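Local coordinates for Cas13d (uncultured Ruminococcus sp, PDB 6IV9), which binds CRISPR RNA as a Cas13d effector whose two HEPN domains are tied to maturation of that RNA and to target cleavage, at residues Thr188-Ala193 with Tyr503-Phe508; Gly511-Asp516 with Phe632-Lys637; Lys574-Ala579 with Val626-Arg631. The protein carries 2 engineered substitutions. One frame throughout, in Å; residues are numbered along the deposited sequence.

Interaction 1. Residues Thr188-Ala193 with Tyr503-Phe508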
loop_
_atom_site.group_PDB
_atom_site.type_symbol
_atom_site.label_atom_id
_atom_site.label_comp_id
_atom_site.label_asym_id
_atom_site.label_seq_id
_atom_site.Cartn_x
_atom_site.Cartn_y
_atom_site.Cartn_z
ATOM N N THR A 188 1.994 6.369 9.866
ATOM C CA THR A 188 1.155 7.548 10.154
ATOM C C THR A 188 -0.311 7.111 10.167
ATOM O O THR A 188 -1.015 7.465 11.071
ATOM C CB THR A 188 1.400 8.666 9.137
ATOM O OG1 THR A 188 2.724 9.143 9.296
ATOM C CG2 THR A 188 0.432 9.813 9.308
ATOM N N ASN A 189 -0.718 6.329 9.184
ATOM C CA ASN A 189 -2.120 5.860 9.119
ATOM C C ASN A 189 -2.450 4.963 10.319
ATOM O O ASN A 189 -3.511 5.106 10.861
ATOM C CB ASN A 189 -2.393 5.123 7.813
ATOM C CG ASN A 189 -2.398 6.049 6.624
ATOM O OD1 ASN A 189 -2.354 7.241 6.783
ATOM N ND2 ASN A 189 -2.456 5.496 5.436
ATOM N N ILE A 190 -1.566 4.037 10.662
ATOM C CA ILE A 190 -1.842 3.098 11.787
ATOM C C ILE A 190 -1.969 3.870 13.105
ATOM O O ILE A 190 -2.878 3.622 13.844
ATOM C CB ILE A 190 -0.750 2.018 11.876
ATOM C CG1 ILE A 190 -0.718 1.134 10.631
ATOM C CG2 ILE A 190 -0.922 1.226 13.155
ATOM C CD1 ILE A 190 0.454 0.203 10.565
ATOM N N VAL A 191 -1.076 4.810 13.352
ATOM C CA VAL A 191 -1.142 5.583 14.619
ATOM C C VAL A 191 -2.470 6.345 14.660
ATOM O O VAL A 191 -3.067 6.416 15.704
ATOM C CB VAL A 191 0.061 6.529 14.737
ATOM C CG1 VAL A 191 -0.108 7.506 15.874
ATOM C CG2 VAL A 191 1.350 5.758 14.884
ATOM N N TYR A 192 -2.871 6.926 13.541
ATOM C CA TYR A 192 -4.155 7.658 13.517
ATOM C C TYR A 192 -5.304 6.691 13.792
ATOM O O TYR A 192 -6.160 7.002 14.568
ATOM C CB TYR A 192 -4.357 8.343 12.169
ATOM C CG TYR A 192 -5.770 8.794 11.935
ATOM C CD1 TYR A 192 -6.295 9.884 12.592
ATOM C CD2 TYR A 192 -6.591 8.102 11.076
ATOM C CE1 TYR A 192 -7.601 10.289 12.389
ATOM C CE2 TYR A 192 -7.895 8.494 10.857
ATOM C CZ TYR A 192 -8.407 9.587 11.519
ATOM O OH TYR A 192 -9.689 9.953 11.277
ATOM N N ALA A 193 -5.276 5.523 13.177
ATOM C CA ALA A 193 -6.362 4.544 13.366
ATOM C C ALA A 193 -6.446 4.130 14.840
ATOM O O ALA A 193 -7.531 4.065 15.367
ATOM C CB ALA A 193 -6.118 3.355 12.494
ATOM N N TYR A 503 5.031 -8.575 8.781
ATOM C CA TYR A 503 3.784 -9.367 8.848
ATOM C C TYR A 503 2.907 -8.830 9.982
ATOM O O TYR A 503 1.732 -8.729 9.822
ATOM C CB TYR A 503 4.034 -10.855 9.078
ATOM C CG TYR A 503 2.748 -11.591 9.325
ATOM C CD1 TYR A 503 1.909 -11.910 8.280
ATOM C CD2 TYR A 503 2.317 -11.887 10.600
ATOM C CE1 TYR A 503 0.699 -12.537 8.482
ATOM C CE2 TYR A 503 1.108 -12.516 10.824
ATOM C CZ TYR A 503 0.290 -12.835 9.762
ATOM O OH TYR A 503 -0.909 -13.433 9.948
ATOM N N MET A 504 3.521 -8.467 11.099
ATOM C CA MET A 504 2.785 -7.955 12.278
ATOM C C MET A 504 2.040 -6.667 11.900
ATOM O O MET A 504 0.898 -6.562 12.213
ATOM C CB MET A 504 3.753 -7.675 13.428
ATOM C CG MET A 504 3.086 -7.137 14.657
ATOM S SD MET A 504 2.874 -5.358 14.634
ATOM C CE MET A 504 4.573 -4.849 14.834
ATOM N N LEU A 505 2.666 -5.803 11.111
ATOM C CA LEU A 505 2.089 -4.511 10.668
ATOM C C LEU A 505 0.799 -4.751 9.880
ATOM O O LEU A 505 -0.088 -3.963 9.976
ATOM C CB LEU A 505 3.097 -3.841 9.743
ATOM C CG LEU A 505 3.876 -2.658 10.300
ATOM C CD1 LEU A 505 3.954 -2.645 11.806
ATOM C CD2 LEU A 505 5.238 -2.554 9.654
ATOM N N THR A 506 0.716 -5.870 9.165
ATOM C CA THR A 506 -0.446 -6.175 8.286
ATOM C C THR A 506 -1.745 -6.354 9.069
ATOM O O THR A 506 -2.789 -6.225 8.486
ATOM C CB THR A 506 -0.176 -7.308 7.298
ATOM O OG1 THR A 506 -0.195 -8.528 8.015
ATOM C CG2 THR A 506 1.107 -7.114 6.526
ATOM N N TYR A 507 -1.662 -6.589 10.366
ATOM C CA TYR A 507 -2.874 -6.728 11.207
ATOM C C TYR A 507 -3.691 -5.433 11.160
ATOM O O TYR A 507 -4.878 -5.479 11.270
ATOM C CB TYR A 507 -2.482 -6.970 12.660
ATOM C CG TYR A 507 -2.428 -8.424 13.027
ATOM C CD1 TYR A 507 -1.385 -9.224 12.621
ATOM C CD2 TYR A 507 -3.443 -9.005 13.750
ATOM C CE1 TYR A 507 -1.342 -10.565 12.945
ATOM C CE2 TYR A 507 -3.422 -10.342 14.079
ATOM C CZ TYR A 507 -2.363 -11.125 13.682
ATOM O OH TYR A 507 -2.370 -12.435 14.032
ATOM N N PHE A 508 -3.003 -4.310 11.038
ATOM C CA PHE A 508 -3.642 -2.978 11.077
ATOM C C PHE A 508 -4.051 -2.508 9.681
ATOM O O PHE A 508 -4.617 -1.449 9.595
ATOM C CB PHE A 508 -2.663 -1.995 11.704
ATOM C CG PHE A 508 -2.192 -2.397 13.074
ATOM C CD1 PHE A 508 -3.075 -2.437 14.136
ATOM C CD2 PHE A 508 -0.880 -2.753 13.298
ATOM C CE1 PHE A 508 -2.651 -2.820 15.398
ATOM C CE2 PHE A 508 -0.460 -3.132 14.557
ATOM C CZ PHE A 508 -1.339 -3.156 15.605
#

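Interaction 2. Residues Gly511-Asp516 with Phe632-Lys637. With nucleotides of chain B.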
loop_
_atom_site.group_PDB
_atom_site.type_symbol
_atom_site.label_atom_id
_atom_site.label_comp_id
_atom_site.label_asym_id
_atom_site.label_seq_id
_atom_site.Cartn_x
_atom_site.Cartn_y
_atom_site.Cartn_z
ATOM N N GLY A 511 -6.622 -5.054 2.716
ATOM C CA GLY A 511 -5.920 -5.810 1.671
ATOM C C GLY A 511 -5.208 -4.892 0.698
ATOM O O GLY A 511 -4.128 -5.227 0.280
ATOM N N LYS A 512 -5.825 -3.777 0.324
ATOM C CA LYS A 512 -5.169 -2.838 -0.613
ATOM C C LYS A 512 -3.927 -2.225 0.029
ATOM O O LYS A 512 -2.972 -1.997 -0.659
ATOM C CB LYS A 512 -6.168 -1.791 -1.098
ATOM C CG LYS A 512 -7.085 -2.323 -2.177
ATOM C CD LYS A 512 -8.116 -1.371 -2.633
ATOM C CE LYS A 512 -9.018 -1.999 -3.664
ATOM N NZ LYS A 512 -8.260 -2.724 -4.700
ATOM N N GLU A 513 -4.026 -1.888 1.302
ATOM C CA GLU A 513 -2.889 -1.303 2.039
ATOM C C GLU A 513 -1.769 -2.345 2.116
ATOM O O GLU A 513 -0.630 -1.995 1.936
ATOM C CB GLU A 513 -3.355 -0.824 3.409
ATOM C CG GLU A 513 -4.279 0.372 3.369
ATOM C CD GLU A 513 -4.770 0.796 4.738
ATOM O OE1 GLU A 513 -5.248 -0.048 5.455
ATOM O OE2 GLU A 513 -4.645 1.956 5.052
ATOM N N ILE A 514 -2.120 -3.591 2.374
ATOM C CA ILE A 514 -1.094 -4.662 2.438
ATOM C C ILE A 514 -0.431 -4.764 1.063
ATOM O O ILE A 514 0.762 -4.797 1.006
ATOM C CB ILE A 514 -1.767 -5.987 2.824
ATOM C CG1 ILE A 514 -2.262 -5.968 4.268
ATOM C CG2 ILE A 514 -0.861 -7.169 2.537
ATOM C CD1 ILE A 514 -3.128 -7.132 4.633
ATOM N N ASN A 515 -1.221 -4.767 -0.003
ATOM C CA ASN A 515 -0.655 -4.902 -1.363
ATOM C C ASN A 515 0.269 -3.729 -1.663
ATOM O O ASN A 515 1.333 -3.958 -2.147
ATOM C CB ASN A 515 -1.759 -4.966 -2.411
ATOM C CG ASN A 515 -2.414 -6.323 -2.418
ATOM O OD1 ASN A 515 -1.848 -7.256 -1.892
ATOM N ND2 ASN A 515 -3.587 -6.429 -3.007
ATOM N N ASP A 516 -0.173 -2.524 -1.352
ATOM C CA ASP A 516 0.656 -1.337 -1.646
ATOM C C ASP A 516 1.959 -1.367 -0.843
ATOM O O ASP A 516 2.999 -1.222 -1.434
ATOM C CB ASP A 516 -0.125 -0.082 -1.288
ATOM C CG ASP A 516 0.621 1.190 -1.617
ATOM O OD1 ASP A 516 1.145 1.270 -2.699
ATOM O OD2 ASP A 516 0.634 2.074 -0.791
ATOM N N PHE A 632 -16.593 -1.705 5.720
ATOM C CA PHE A 632 -17.099 -1.167 7.001
ATOM C C PHE A 632 -15.928 -1.033 7.977
ATOM O O PHE A 632 -15.788 -0.027 8.599
ATOM C CB PHE A 632 -18.133 -2.124 7.586
ATOM C CG PHE A 632 -18.509 -1.844 9.014
ATOM C CD1 PHE A 632 -19.309 -0.765 9.328
ATOM C CD2 PHE A 632 -18.073 -2.656 10.043
ATOM C CE1 PHE A 632 -19.658 -0.505 10.637
ATOM C CE2 PHE A 632 -18.427 -2.392 11.352
ATOM C CZ PHE A 632 -19.219 -1.319 11.642
ATOM N N VAL A 633 -15.074 -2.047 8.033
ATOM C CA VAL A 633 -13.927 -2.008 8.978
ATOM C C VAL A 633 -13.022 -0.823 8.626
ATOM O O VAL A 633 -12.576 -0.150 9.510
ATOM C CB VAL A 633 -13.169 -3.341 8.975
ATOM C CG1 VAL A 633 -11.864 -3.233 9.727
ATOM C CG2 VAL A 633 -14.027 -4.455 9.527
ATOM N N TYR A 634 -12.802 -0.603 7.340
ATOM C CA TYR A 634 -11.957 0.525 6.894
ATOM C C TYR A 634 -12.578 1.843 7.372
ATOM O O TYR A 634 -11.876 2.670 7.859
ATOM C CB TYR A 634 -11.831 0.505 5.369
ATOM C CG TYR A 634 -10.855 1.510 4.826
ATOM C CD1 TYR A 634 -11.223 2.824 4.630
ATOM C CD2 TYR A 634 -9.554 1.158 4.536
ATOM C CE1 TYR A 634 -10.336 3.757 4.141
ATOM C CE2 TYR A 634 -8.649 2.083 4.054
ATOM C CZ TYR A 634 -9.039 3.390 3.861
ATOM O OH TYR A 634 -8.172 4.324 3.411
ATOM N N LEU A 635 -13.888 1.989 7.224
ATOM C CA LEU A 635 -14.575 3.237 7.627
ATOM C C LEU A 635 -14.475 3.450 9.136
ATOM O O LEU A 635 -14.253 4.537 9.542
ATOM C CB LEU A 635 -16.030 3.159 7.169
ATOM C CG LEU A 635 -16.234 3.328 5.671
ATOM C CD1 LEU A 635 -17.610 2.858 5.248
ATOM C CD2 LEU A 635 -16.027 4.770 5.272
ATOM N N ILE A 636 -14.683 2.407 9.913
ATOM C CA ILE A 636 -14.601 2.550 11.388
ATOM C C ILE A 636 -13.171 2.884 11.803
ATOM O O ILE A 636 -12.999 3.663 12.679
ATOM C CB ILE A 636 -15.125 1.292 12.088
ATOM C CG1 ILE A 636 -16.590 1.052 11.747
ATOM C CG2 ILE A 636 -14.909 1.405 13.576
ATOM C CD1 ILE A 636 -17.470 2.221 12.044
ATOM N N LYS A 637 -12.200 2.263 11.162
ATOM C CA LYS A 637 -10.771 2.455 11.479
ATOM C C LYS A 637 -10.350 3.912 11.252
ATOM O O LYS A 637 -9.688 4.468 12.106
ATOM C CB LYS A 637 -10.037 1.574 10.471
ATOM C CG LYS A 637 -8.557 1.369 10.654
ATOM C CD LYS A 637 -8.069 0.191 9.847
ATOM C CE LYS A 637 -7.667 0.536 8.431
ATOM N NZ LYS A 637 -6.753 -0.465 7.844
ATOM P P U B 34 -0.433 -9.201 -7.318
ATOM O OP1 U B 34 -1.094 -10.012 -6.260
ATOM O OP2 U B 34 -0.997 -9.091 -8.645
ATOM O "O5'" U B 34 -0.241 -7.750 -6.753
ATOM C "C5'" U B 34 -1.205 -6.713 -6.993
ATOM C "C4'" U B 34 -0.653 -5.409 -6.495
ATOM O "O4'" U B 34 0.511 -4.986 -7.236
ATOM C "C3'" U B 34 -1.602 -4.222 -6.591
ATOM O "O3'" U B 34 -2.495 -4.322 -5.472
ATOM C "C2'" U B 34 -0.622 -3.064 -6.481
ATOM O "O2'" U B 34 -0.251 -2.869 -5.124
ATOM C "C1'" U B 34 0.528 -3.583 -7.344
ATOM N N1 U B 34 0.387 -3.245 -8.773
ATOM C C2 U B 34 0.611 -1.925 -9.086
ATOM O O2 U B 34 0.884 -1.089 -8.246
ATOM N N3 U B 34 0.477 -1.618 -10.403
ATOM C C4 U B 34 0.151 -2.471 -11.427
ATOM O O4 U B 34 0.141 -2.045 -12.568
ATOM C C5 U B 34 -0.039 -3.833 -11.037
ATOM C C6 U B 34 0.056 -4.160 -9.741
ATOM P P C B 35 -4.085 -3.877 -5.645
ATOM O OP1 C B 35 -4.744 -4.239 -4.381
ATOM O OP2 C B 35 -4.586 -4.389 -6.890
ATOM O "O5'" C B 35 -3.972 -2.344 -5.945
ATOM C "C5'" C B 35 -3.532 -1.470 -4.866
ATOM C "C4'" C B 35 -3.341 -0.069 -5.382
ATOM O "O4'" C B 35 -2.328 -0.103 -6.387
ATOM C "C3'" C B 35 -4.554 0.547 -6.083
ATOM O "O3'" C B 35 -5.402 1.059 -5.084
ATOM C "C2'" C B 35 -3.904 1.595 -6.970
ATOM O "O2'" C B 35 -3.528 2.753 -6.280
ATOM C "C1'" C B 35 -2.637 0.855 -7.387
ATOM N N1 C B 35 -2.753 0.173 -8.676
ATOM C C2 C B 35 -2.552 0.962 -9.804
ATOM O O2 C B 35 -2.298 2.149 -9.641
ATOM N N3 C B 35 -2.562 0.390 -11.022
ATOM C C4 C B 35 -2.897 -0.893 -11.146
ATOM N N4 C B 35 -2.951 -1.409 -12.373
ATOM C C5 C B 35 -3.156 -1.716 -10.012
ATOM C C6 C B 35 -3.126 -1.132 -8.809
ATOM P P G B 36 -6.971 1.063 -5.295
ATOM O OP1 G B 36 -7.608 1.485 -4.008
ATOM O OP2 G B 36 -7.378 -0.251 -5.901
ATOM O "O5'" G B 36 -7.172 2.053 -6.496
ATOM C "C5'" G B 36 -6.933 3.452 -6.295
ATOM C "C4'" G B 36 -6.991 4.182 -7.613
ATOM O "O4'" G B 36 -5.967 3.687 -8.486
ATOM C "C3'" G B 36 -8.297 4.021 -8.383
ATOM O "O3'" G B 36 -9.267 5.008 -8.053
ATOM C "C2'" G B 36 -7.867 4.157 -9.825
ATOM O "O2'" G B 36 -7.691 5.515 -10.187
ATOM C "C1'" G B 36 -6.452 3.588 -9.793
ATOM N N9 G B 36 -6.423 2.208 -10.205
ATOM C C8 G B 36 -6.803 1.102 -9.485
ATOM N N7 G B 36 -6.696 -0.007 -10.164
ATOM C C5 G B 36 -6.260 0.401 -11.409
ATOM C C6 G B 36 -5.964 -0.356 -12.559
ATOM O O6 G B 36 -6.035 -1.578 -12.712
ATOM N N1 G B 36 -5.522 0.449 -13.596
ATOM C C2 G B 36 -5.392 1.810 -13.533
ATOM N N2 G B 36 -4.943 2.409 -14.633
ATOM N N3 G B 36 -5.669 2.531 -12.466
ATOM C C4 G B 36 -6.097 1.765 -11.449
HETATM O O HOH W 1 -5.814 3.581 2.359
#

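Interaction 3. Residues Lys574-Ala579 with Val626-Arg631. With nucleotides of chain B.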
loop_
_atom_site.group_PDB
_atom_site.type_symbol
_atom_site.label_atom_id
_atom_site.label_comp_id
_atom_site.label_asym_id
_atom_site.label_seq_id
_atom_site.Cartn_x
_atom_site.Cartn_y
_atom_site.Cartn_z
ATOM N N LYS A 574 -8.682 -13.838 7.699
ATOM C CA LYS A 574 -8.488 -14.273 9.101
ATOM C C LYS A 574 -9.840 -14.754 9.631
ATOM O O LYS A 574 -10.861 -14.408 9.059
ATOM C CB LYS A 574 -7.875 -13.153 9.947
ATOM C CG LYS A 574 -6.354 -13.070 9.929
ATOM C CD LYS A 574 -5.763 -11.952 10.773
ATOM C CE LYS A 574 -4.612 -11.207 10.125
ATOM N NZ LYS A 574 -3.741 -12.097 9.326
ATOM N N PRO A 575 -9.896 -15.510 10.737
ATOM C CA PRO A 575 -11.170 -15.969 11.273
ATOM C C PRO A 575 -12.030 -14.754 11.625
ATOM O O PRO A 575 -11.496 -13.772 12.041
ATOM C CB PRO A 575 -10.800 -16.632 12.597
ATOM C CG PRO A 575 -9.342 -16.963 12.460
ATOM C CD PRO A 575 -8.762 -15.933 11.519
ATOM N N ALA A 576 -13.345 -14.869 11.446
ATOM C CA ALA A 576 -14.247 -13.740 11.748
ATOM C C ALA A 576 -14.174 -13.441 13.240
ATOM O O ALA A 576 -14.021 -14.358 14.026
ATOM C CB ALA A 576 -15.662 -14.033 11.327
ATOM N N ALA A 577 -14.302 -12.167 13.578
ATOM C CA ALA A 577 -14.231 -11.733 14.985
ATOM C C ALA A 577 -15.477 -12.202 15.738
ATOM O O ALA A 577 -16.491 -12.480 15.103
ATOM C CB ALA A 577 -14.145 -10.225 15.024
ATOM N N SER A 578 -15.363 -12.341 17.052
ATOM C CA SER A 578 -16.597 -12.559 17.833
ATOM C C SER A 578 -17.185 -11.156 17.907
ATOM O O SER A 578 -16.536 -10.310 18.468
ATOM C CB SER A 578 -16.269 -13.050 19.203
ATOM O OG SER A 578 -15.850 -14.399 19.161
ATOM N N ALA A 579 -18.319 -10.897 17.270
ATOM C CA ALA A 579 -18.819 -9.508 17.309
ATOM C C ALA A 579 -19.172 -9.120 18.745
ATOM O O ALA A 579 -19.854 -9.868 19.421
ATOM C CB ALA A 579 -19.972 -9.321 16.375
ATOM N N VAL A 626 -22.423 -6.252 7.602
ATOM C CA VAL A 626 -21.808 -4.961 7.990
ATOM C C VAL A 626 -20.498 -5.194 8.739
ATOM O O VAL A 626 -19.472 -4.802 8.242
ATOM C CB VAL A 626 -22.788 -4.097 8.798
ATOM C CG1 VAL A 626 -22.210 -2.740 9.112
ATOM C CG2 VAL A 626 -24.113 -3.956 8.079
ATOM N N ILE A 627 -20.577 -5.867 9.875
ATOM C CA ILE A 627 -19.391 -6.071 10.744
ATOM C C ILE A 627 -18.308 -6.834 9.987
ATOM O O ILE A 627 -17.177 -6.472 10.125
ATOM C CB ILE A 627 -19.782 -6.773 12.057
ATOM C CG1 ILE A 627 -20.737 -5.917 12.891
ATOM C CG2 ILE A 627 -18.541 -7.166 12.828
ATOM C CD1 ILE A 627 -21.329 -6.615 14.078
ATOM N N GLU A 628 -18.675 -7.817 9.179
ATOM C CA GLU A 628 -17.667 -8.639 8.460
ATOM C C GLU A 628 -17.234 -7.990 7.139
ATOM O O GLU A 628 -16.483 -8.606 6.422
ATOM C CB GLU A 628 -18.154 -10.068 8.268
ATOM C CG GLU A 628 -18.259 -10.828 9.568
ATOM C CD GLU A 628 -18.559 -12.310 9.420
ATOM O OE1 GLU A 628 -18.785 -12.769 8.291
ATOM O OE2 GLU A 628 -18.583 -12.998 10.443
ATOM N N SER A 629 -17.747 -6.815 6.833
ATOM C CA SER A 629 -17.334 -6.153 5.581
ATOM C C SER A 629 -16.007 -5.433 5.801
ATOM O O SER A 629 -15.940 -4.588 6.647
ATOM C CB SER A 629 -18.356 -5.185 5.108
ATOM O OG SER A 629 -17.793 -4.312 4.166
ATOM N N SER A 630 -15.030 -5.699 4.950
ATOM C CA SER A 630 -13.723 -5.011 5.048
ATOM C C SER A 630 -13.922 -3.512 4.802
ATOM O O SER A 630 -13.132 -2.733 5.270
ATOM C CB SER A 630 -12.711 -5.614 4.136
ATOM O OG SER A 630 -13.124 -5.533 2.805
ATOM N N ARG A 631 -14.914 -3.157 3.996
ATOM C CA ARG A 631 -15.207 -1.733 3.719
ATOM C C ARG A 631 -15.717 -1.038 4.981
ATOM O O ARG A 631 -15.335 0.078 5.214
ATOM C CB ARG A 631 -16.141 -1.644 2.518
ATOM C CG ARG A 631 -15.391 -2.010 1.255
ATOM C CD ARG A 631 -16.177 -2.357 0.040
ATOM N NE ARG A 631 -15.257 -2.897 -0.929
ATOM C CZ ARG A 631 -15.622 -3.347 -2.102
ATOM N NH1 ARG A 631 -14.713 -3.741 -2.965
ATOM N NH2 ARG A 631 -16.899 -3.416 -2.406
ATOM P P A B 40 -18.402 -9.007 -8.579
ATOM O OP1 A B 40 -18.791 -9.945 -9.658
ATOM O OP2 A B 40 -18.763 -9.267 -7.153
ATOM O "O5'" A B 40 -16.805 -8.858 -8.617
ATOM C "C5'" A B 40 -15.965 -9.538 -7.647
ATOM C "C4'" A B 40 -14.917 -8.607 -7.095
ATOM O "O4'" A B 40 -15.477 -7.804 -6.033
ATOM C "C3'" A B 40 -13.772 -9.273 -6.344
ATOM O "O3'" A B 40 -12.830 -9.976 -7.122
ATOM C "C2'" A B 40 -13.156 -8.101 -5.596
ATOM O "O2'" A B 40 -12.162 -7.369 -6.294
ATOM C "C1'" A B 40 -14.404 -7.277 -5.263
ATOM N N9 A B 40 -14.780 -7.262 -3.846
ATOM C C8 A B 40 -15.989 -7.560 -3.263
ATOM N N7 A B 40 -16.005 -7.383 -1.961
ATOM C C5 A B 40 -14.716 -6.952 -1.667
ATOM C C6 A B 40 -14.094 -6.569 -0.464
ATOM N N6 A B 40 -14.701 -6.593 0.722
ATOM N N1 A B 40 -12.803 -6.165 -0.522
ATOM C C2 A B 40 -12.191 -6.142 -1.710
ATOM N N3 A B 40 -12.667 -6.477 -2.908
ATOM C C4 A B 40 -13.953 -6.869 -2.818
ATOM P P U B 39 -17.134 -3.993 -5.864
ATOM O OP1 U B 39 -18.094 -4.354 -4.846
ATOM O OP2 U B 39 -15.698 -4.268 -5.572
ATOM O "O5'" U B 39 -17.399 -4.546 -7.314
ATOM C "C5'" U B 39 -18.743 -4.669 -7.811
ATOM C "C4'" U B 39 -18.697 -5.188 -9.229
ATOM O "O4'" U B 39 -17.851 -4.328 -10.046
ATOM C "C3'" U B 39 -18.070 -6.555 -9.415
ATOM O "O3'" U B 39 -18.962 -7.554 -8.976
ATOM C "C2'" U B 39 -17.726 -6.529 -10.904
ATOM O "O2'" U B 39 -18.774 -6.627 -11.846
ATOM C "C1'" U B 39 -17.185 -5.110 -11.034
ATOM N N1 U B 39 -15.740 -5.008 -10.796
ATOM C C2 U B 39 -14.891 -5.469 -11.785
ATOM O O2 U B 39 -15.294 -5.987 -12.813
ATOM N N3 U B 39 -13.553 -5.320 -11.510
ATOM C C4 U B 39 -12.991 -4.763 -10.376
ATOM O O4 U B 39 -11.769 -4.688 -10.276
ATOM C C5 U B 39 -13.936 -4.312 -9.403
ATOM C C6 U B 39 -15.246 -4.446 -9.639
ATOM P P U B 38 -12.009 -0.756 -4.774
ATOM O OP1 U B 38 -11.547 0.334 -3.978
ATOM O OP2 U B 38 -11.898 -2.127 -4.348
ATOM O "O5'" U B 38 -13.544 -0.429 -5.031
ATOM C "C5'" U B 38 -14.336 -1.377 -5.640
ATOM C "C4'" U B 38 -15.617 -0.727 -6.117
ATOM O "O4'" U B 38 -15.277 0.365 -7.003
ATOM C "C3'" U B 38 -16.436 -1.676 -6.968
ATOM O "O3'" U B 38 -17.298 -2.401 -6.086
ATOM C "C2'" U B 38 -17.189 -0.732 -7.905
ATOM O "O2'" U B 38 -18.298 -0.130 -7.275
ATOM C "C1'" U B 38 -16.163 0.371 -8.111
ATOM N N1 U B 38 -15.388 0.220 -9.346
ATOM C C2 U B 38 -14.960 1.389 -9.954
ATOM O O2 U B 38 -15.215 2.499 -9.501
ATOM N N3 U B 38 -14.204 1.205 -11.094
ATOM C C4 U B 38 -13.824 -0.012 -11.661
ATOM O O4 U B 38 -13.127 -0.025 -12.689
ATOM C C5 U B 38 -14.265 -1.173 -10.930
ATOM C C6 U B 38 -15.017 -1.017 -9.825
#

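Interaction 1. Residues Thr188-Ala193 with Tyr503-Phe508
Ile190 packs on Phe508 and, more lightly, on Leu505, in a small apolar contact buried near the centre of the chain. It joins helix 168-197 to residues 503-508, which begin within helix 497-505. The backbones stay apart, with Ile190 CA and Phe508 CA separated by 6.4 Å, so the contact is carried mainly by side chains. The two branches of Ile190 straddle CB of Phe508. CG1 comes to 3.8 Å from Phe508 CB. CG2, placed anti to the backbone N of Ile190 by a chi1 of -64°, also reaches the ring. It makes an off-centre CH-pi contact, 4.3 Å from the Phe508 ring centroid. The two side chains cross at about a right angle. CD1 of Ile190 lies 4.2 Å from the carbonyl oxygen O of Leu505 and 4.5 Å from Leu505 CG. Phe257 meets the Phe508 ring edge-to-face, and Met280 also touches Phe508. No hydrogen bond crosses the contact. Its hold therefore rests on burial and on the fit of aliphatic branches to an aromatic residue.

Interaction 2. Residues Gly511-Asp516 with Phe632-Lys637
Glu513 and Lys637 form a buried interhelical salt bridge between helix 511-535 and helix 630-638, in a helical part of the protein that faces the bound RNA. The two side chains approach from opposite directions. Lys637 NZ donates to Glu513 OE1 at 2.9 Å, using the syn lone pair of that oxygen. The Lys637 chain leaves anti to its backbone N and then bends at chi3 (88°), which brings the amine to the carboxylate. The carboxylate has further direct partners: Tyr638 OH bonds to OE2 and the backbone N of Asp510 to OE1. Each oxygen of this buried group thus meets a polar partner, which would probably favour its charged form. The Lys637 amine also bonds to the carbonyl of Phe508.

OE2 of Glu513 lies near the ring of Tyr634, 4.1 Å from Tyr634 CE2. The carboxylate and ring planes are 56° apart. A water sits in the plane of the Tyr634 ring, 2.7 Å from its OH, and donates a weak bond to Glu513 OE2. The Tyr638 ring in turn meets Tyr634 edge-to-face.

Lys512 and Asn515 of the same helix turn to the RNA of chain B. The first turn of this helix therefore meets Lys637 through Glu513 and RNA phosphates through Lys512 and Asn515. Lys512 NZ donates to OP2 of G36 of chain B at 2.9 Å. Asn515 ND2 gives a nearly straight bond to OP1 of C35 of chain B, 2.8 Å long with an angle of 173° at the hydrogen.

Interaction 3. Residues Lys574-Ala579 with Val626-Arg631
Ala576 sets its methyl carbon against a carboxylate: CB lies 3.2 Å from Glu628 OE2, a close approach that is not a hydrogen bond. Glu628 gets there with a chain extended beyond CG. The second touch is apolar. Ala579 CB meets Ile627 CD1 at 3.8 Å, and Phe584 of helix 581-591 packs on both residues. These two points join the loop before helix 581-591 to the turn between helices 617-627 and 630-638. In that turn Ser629 is the N-cap of helix 630-638, and its OG accepts from Phe632 N and, weakly, from Arg631 N. No hydrogen bond crosses between the segments.

The start of helix 630-638 turns to the RNA of chain B. Ser630 OG accepts from the N6 amino group of A40 of chain B at 2.8 Å, with an angle of 168° at the hydrogen. A chi1 of 60° points this hydroxyl at the amino group.

Arg631 runs extended from CG to NE and grips one phosphate with two prongs. NH1 donates to OP2 of U39 of chain B at 2.8 Å, and NH2 donates to OP1 of the same nucleotide at 2.9 Å. The A40 base lies over one guanidinium face, its C5 3.5 Å above the plane and offset toward the rim. With an alanine here, the U39 phosphate would probably lose both charged bonds and A40 the flat group beneath its base. The chemistry is thus divided: light methyl packing joins the protein segments, while the polar ends of Ser630 and Arg631 are directed mainly to the RNA.

Overall arrangement
The three contacts are neighbours in a helical region; interactions 1 and 2 are buried, interaction 3 only partly. Centres of interactions 1 and 2 are about 10 Å apart, those of 2 and 3 about 12 Å, and those of 1 and 3 about 17 Å. Along the chain, interaction 1 closes before interaction 2 opens, and interaction 3 is nested within the loop closed by interaction 2. Helices 497-505 and 511-535 follow each other and link the first two contacts. Helix 630-638 serves interactions 2 and 3. Lys574 makes a weak hydrogen bond to Tyr503 and a cation-pi contact with Tyr507. The helices joined in interaction 2 also carry Lys512, Asn515, Ser630 and Arg631, which bind the RNA.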